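Local coordinates for protein glycerol-3-phosphate dehydrogenase [NAD(P)+] (Coxiella burnetii, PDB 3K96) that probably catalyses the NAD(P)H-dependent reduction of dihydroxyacetone phosphate to sn-glycerol 3-phosphate, the key precursor for phospholipid synthesis, at residues E145-A148 against T149-Q153; C91-K94 against A95-G99. All blocks are in the same frame, centred on the assembly; numbering follows the deposited sequence.

Interaction 1: residues E145-A148 against T149-Q153; sequences EVVA and TELGQ
Glu145 and Thr149 face each other one helical turn apart, and their side chains form the shortest polar contact of this helix end. Thr149 OG1 donates to Glu145 OE2 at 2.5 Å, reaching that oxygen on its anti side, 16° out of the carboxylate plane. The glutamate is bent at its second torsion (chi2 -89°), which brings OE2 back to the threonine, while its OE1 makes a salt bridge with Arg141. Both carboxylate oxygens are therefore engaged and the group's rotation is restricted. A short, beta-branched hydroxyl residue suits this place because OG1 stays close to the helix surface.

The backbone bonds are those of an alpha helix running out. Thr149 N reaches Glu145 O at 2.8 Å and Leu151 N reaches Val147 O at 2.9 Å, whereas the final bond, Gly152 N to Ala148 O at 2.9 Å, is weak and bent to 128°. Gly152 leaves the helix with positive phi, a backbone that favours glycine.

Van der Waals contacts complete the turn. The Ala148 methyl lies over the face of the Gln153 amide, 3.4 Å from CB to NE2, as the glutamine folds back along the helix. The apolar pair is Val147 CG1 and Leu151 CD1, 4.3 Å apart.

Val147 and Leu151 press on Ile116 of helix 109-119 and Ile129 of strand 128-131, and Ala148 touches Met156 of strand 156-160. Glu150 makes salt bridges to Lys120 and Arg141. Helix 143-151 thus packs as the connecting helix of a beta-alpha-beta unit.

Interaction 2: residues C91-K94 against A95-G99; sequences CDLK and ASLEG
Ala95 sits against Asp92 at the start of a short helix, its amide caught by the aspartate carboxylate: Ala95 N donates to Asp92 OD2 at 2.8 Å. The donor comes from above the carboxylate plane, 58° out of it, and the alanine methyl lies against the same oxygen, Ala95 CB 3.1 Å from Asp92 OD2. With CG anti to the backbone N (chi1 -179°), Asp92 swings its carboxylate beside the first turn. This is an N-cap, and aspartate suits it because its short chain reaches the backbone amide three residues on.

Lys94 has an extended aliphatic chain, bent at chi4 (64°), and its NZ stops 4.5 Å from Glu98 OE1, beyond salt-bridge range, a loose pairing of opposite charges at an exposed surface. Its carbonyl oxygen accepts a weak bond from Leu97 N, and a water donates to Lys94 O at 2.9 Å.

Leu93 contributes through both its backbone and its side chain. Leu93 O takes two donors: Leu97 N at 3.1 Å and, nearer, Ser96 OG at 2.6 Å. A chi1 of 69° places the serine hydroxyl between its own N and carbonyl carbon, folded back on the preceding turn. Leu93 CD1 and Leu97 CD1 approach to 4.4 Å; the Leu93 side chain touches Leu35 and that of Leu97 touches Ala33, both of strand 32-35.

At the other end, Arg56 donates to the carbonyl oxygens of Ser96 and Glu98. The Asp92 carboxylate and this guanidinium would both be expected to interact favourably with the helix dipole. A buffer sulfonate, probably from the crystallisation liquor, also sits at the amino end, bound by Cys91 N and Asp92 N.

In the fold
From the N terminus, strand 87-90, outermost on its side of the sheet, leads into interaction 2, whose helix 93-97 carries the chain over to strand 102-105. Helix 109-119 follows, then strand 128-131, and the chain reaches interaction 1 on helix 143-151 before strand 156-160. Each contact closes no more than a helical turn or a helix end; they come in series, neither nested nor crossed. The centres of interactions 1 and 2 are about 20 Å apart, and the two do not touch. The loop after helix 109-119 lies between them: Leu122 touches interaction 2 and Ile123 interaction 1. Both helices belong to the Rossmann-type, nucleotide-binding N-terminal region, away from the residues thought to bind substrate and NADPH.

Interaction 1: residues E145-A148 against T149-Q153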
loop_
_atom_site.group_PDB
_atom_site.type_symbol
_atom_site.label_atom_id
_atom_site.label_comp_id
_atom_site.label_asym_id
_atom_site.label_seq_id
_atom_site.Cartn_x
_atom_site.Cartn_y
_atom_site.Cartn_z
ATOM N N GLU A 145 0.524 -4.917 -27.863
ATOM C CA GLU A 145 0.157 -4.423 -29.160
ATOM C C GLU A 145 1.408 -4.247 -30.040
ATOM O O GLU A 145 1.387 -4.592 -31.246
ATOM C CB GLU A 145 -0.686 -3.141 -29.052
ATOM C CG GLU A 145 -1.211 -2.659 -30.390
ATOM C CD GLU A 145 -0.261 -1.729 -31.098
ATOM O OE1 GLU A 145 0.195 -0.769 -30.436
ATOM O OE2 GLU A 145 0.002 -1.917 -32.313
ATOM N N VAL A 146 2.498 -3.754 -29.455
ATOM C CA VAL A 146 3.724 -3.618 -30.213
ATOM C C VAL A 146 4.175 -5.025 -30.631
ATOM O O VAL A 146 4.539 -5.254 -31.786
ATOM C CB VAL A 146 4.833 -2.951 -29.418
ATOM C CG1 VAL A 146 6.105 -2.906 -30.245
ATOM C CG2 VAL A 146 4.394 -1.518 -28.940
ATOM N N VAL A 147 4.124 -5.973 -29.701
ATOM C CA VAL A 147 4.535 -7.315 -30.023
ATOM C C VAL A 147 3.628 -7.918 -31.126
ATOM O O VAL A 147 4.126 -8.389 -32.163
ATOM C CB VAL A 147 4.585 -8.244 -28.789
ATOM C CG1 VAL A 147 4.877 -9.661 -29.233
ATOM C CG2 VAL A 147 5.669 -7.795 -27.762
ATOM N N ALA A 148 2.313 -7.871 -30.921
ATOM C CA ALA A 148 1.368 -8.456 -31.876
ATOM C C ALA A 148 1.410 -7.782 -33.257
ATOM O O ALA A 148 1.521 -8.463 -34.285
ATOM C CB ALA A 148 -0.060 -8.437 -31.311
ATOM N N THR A 149 1.341 -6.456 -33.282
ATOM C CA THR A 149 1.368 -5.714 -34.540
ATOM C C THR A 149 2.657 -5.900 -35.342
ATOM O O THR A 149 2.612 -6.137 -36.543
ATOM C CB THR A 149 1.153 -4.214 -34.278
ATOM O OG1 THR A 149 -0.134 -4.048 -33.701
ATOM C CG2 THR A 149 1.244 -3.375 -35.573
ATOM N N GLU A 150 3.803 -5.822 -34.681
ATOM C CA GLU A 150 5.072 -5.914 -35.378
ATOM C C GLU A 150 5.599 -7.325 -35.664
ATOM O O GLU A 150 6.240 -7.517 -36.671
ATOM C CB GLU A 150 6.158 -5.140 -34.606
ATOM C CG GLU A 150 5.803 -3.718 -34.261
ATOM C CD GLU A 150 5.368 -2.884 -35.457
ATOM O OE1 GLU A 150 5.783 -3.211 -36.581
ATOM O OE2 GLU A 150 4.639 -1.869 -35.265
ATOM N N LEU A 151 5.347 -8.288 -34.771
ATOM C CA LEU A 151 5.881 -9.647 -34.926
ATOM C C LEU A 151 4.796 -10.683 -35.258
ATOM O O LEU A 151 5.105 -11.845 -35.495
ATOM C CB LEU A 151 6.607 -10.074 -33.635
ATOM C CG LEU A 151 7.715 -9.129 -33.098
ATOM C CD1 LEU A 151 8.345 -9.635 -31.804
ATOM C CD2 LEU A 151 8.817 -8.929 -34.124
ATOM N N GLY A 152 3.536 -10.267 -35.267
ATOM C CA GLY A 152 2.460 -11.185 -35.533
ATOM C C GLY A 152 1.876 -11.633 -34.205
ATOM O O GLY A 152 2.484 -11.450 -33.146
ATOM N N GLN A 153 0.699 -12.219 -34.275
ATOM C CA GLN A 153 -0.036 -12.689 -33.124
ATOM C C GLN A 153 0.524 -13.968 -32.522
ATOM O O GLN A 153 -0.104 -15.025 -32.559
ATOM C CB GLN A 153 -1.475 -12.904 -33.534
ATOM C CG GLN A 153 -2.182 -11.588 -33.868
ATOM C CD GLN A 153 -2.423 -10.726 -32.613
ATOM O OE1 GLN A 153 -2.208 -11.168 -31.469
ATOM N NE2 GLN A 153 -2.896 -9.516 -32.827
#

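Interaction 2: residues C91-K94 against A95-G99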
loop_
_atom_site.group_PDB
_atom_site.type_symbol
_atom_site.label_atom_id
_atom_site.label_comp_id
_atom_site.label_asym_id
_atom_site.label_seq_id
_atom_site.Cartn_x
_atom_site.Cartn_y
_atom_site.Cartn_z
ATOM N N CYS A 91 26.322 -11.092 -26.883
ATOM C CA CYS A 91 26.174 -9.699 -27.319
ATOM C C CYS A 91 25.496 -9.637 -28.678
ATOM O O CYS A 91 25.088 -8.570 -29.107
ATOM C CB CYS A 91 27.491 -8.942 -27.365
ATOM S SG CYS A 91 28.539 -9.409 -28.718
ATOM N N ASP A 92 25.362 -10.776 -29.350
ATOM C CA ASP A 92 24.716 -10.809 -30.663
ATOM C C ASP A 92 23.270 -11.290 -30.543
ATOM O O ASP A 92 23.007 -12.405 -30.094
ATOM C CB ASP A 92 25.489 -11.717 -31.633
ATOM C CG ASP A 92 24.851 -11.762 -33.037
ATOM O OD1 ASP A 92 24.547 -10.686 -33.603
ATOM O OD2 ASP A 92 24.665 -12.873 -33.574
ATOM N N LEU A 93 22.338 -10.459 -30.984
ATOM C CA LEU A 93 20.929 -10.789 -30.872
ATOM C C LEU A 93 20.603 -12.032 -31.652
ATOM O O LEU A 93 19.992 -12.958 -31.128
ATOM C CB LEU A 93 20.069 -9.628 -31.371
ATOM C CG LEU A 93 18.579 -9.800 -31.126
ATOM C CD1 LEU A 93 18.329 -9.916 -29.619
ATOM C CD2 LEU A 93 17.821 -8.633 -31.720
ATOM N N LYS A 94 21.019 -12.056 -32.913
ATOM C CA LYS A 94 20.763 -13.207 -33.773
ATOM C C LYS A 94 21.287 -14.487 -33.133
ATOM O O LYS A 94 20.570 -15.484 -33.051
ATOM C CB LYS A 94 21.403 -12.999 -35.154
ATOM C CG LYS A 94 21.120 -14.130 -36.180
ATOM C CD LYS A 94 21.762 -13.802 -37.528
ATOM C CE LYS A 94 21.671 -14.959 -38.518
ATOM N NZ LYS A 94 20.267 -15.287 -38.883
ATOM N N ALA A 95 22.537 -14.455 -32.677
ATOM C CA ALA A 95 23.164 -15.621 -32.054
ATOM C C ALA A 95 22.421 -16.041 -30.797
ATOM O O ALA A 95 22.279 -17.219 -30.513
ATOM C CB ALA A 95 24.599 -15.313 -31.716
ATOM N N SER A 96 21.933 -15.074 -30.033
ATOM C CA SER A 96 21.244 -15.412 -28.788
ATOM C C SER A 96 19.916 -16.128 -29.063
ATOM O O SER A 96 19.485 -16.977 -28.273
ATOM C CB SER A 96 21.038 -14.159 -27.920
ATOM O OG SER A 96 20.101 -13.272 -28.501
ATOM N N LEU A 97 19.284 -15.799 -30.192
ATOM C CA LEU A 97 18.003 -16.397 -30.548
ATOM C C LEU A 97 18.115 -17.637 -31.451
ATOM O O LEU A 97 17.123 -18.289 -31.722
ATOM C CB LEU A 97 17.097 -15.352 -31.198
ATOM C CG LEU A 97 16.757 -14.147 -30.300
ATOM C CD1 LEU A 97 15.800 -13.257 -31.026
ATOM C CD2 LEU A 97 16.170 -14.580 -28.961
ATOM N N GLU A 98 19.312 -17.971 -31.913
ATOM C CA GLU A 98 19.469 -19.165 -32.765
ATOM C C GLU A 98 19.288 -20.417 -31.887
ATOM O O GLU A 98 20.004 -20.609 -30.919
ATOM C CB GLU A 98 20.835 -19.144 -33.457
ATOM C CG GLU A 98 21.024 -20.189 -34.567
ATOM C CD GLU A 98 20.137 -19.945 -35.785
ATOM O OE1 GLU A 98 19.838 -18.762 -36.092
ATOM O OE2 GLU A 98 19.759 -20.943 -36.448
ATOM N N GLY A 99 18.307 -21.256 -32.217
ATOM C CA GLY A 99 18.017 -22.464 -31.433
ATOM C C GLY A 99 17.120 -22.181 -30.224
ATOM O O GLY A 99 16.910 -23.040 -29.368
HETATM O O HOH W 1 18.238 -16.111 -34.668
#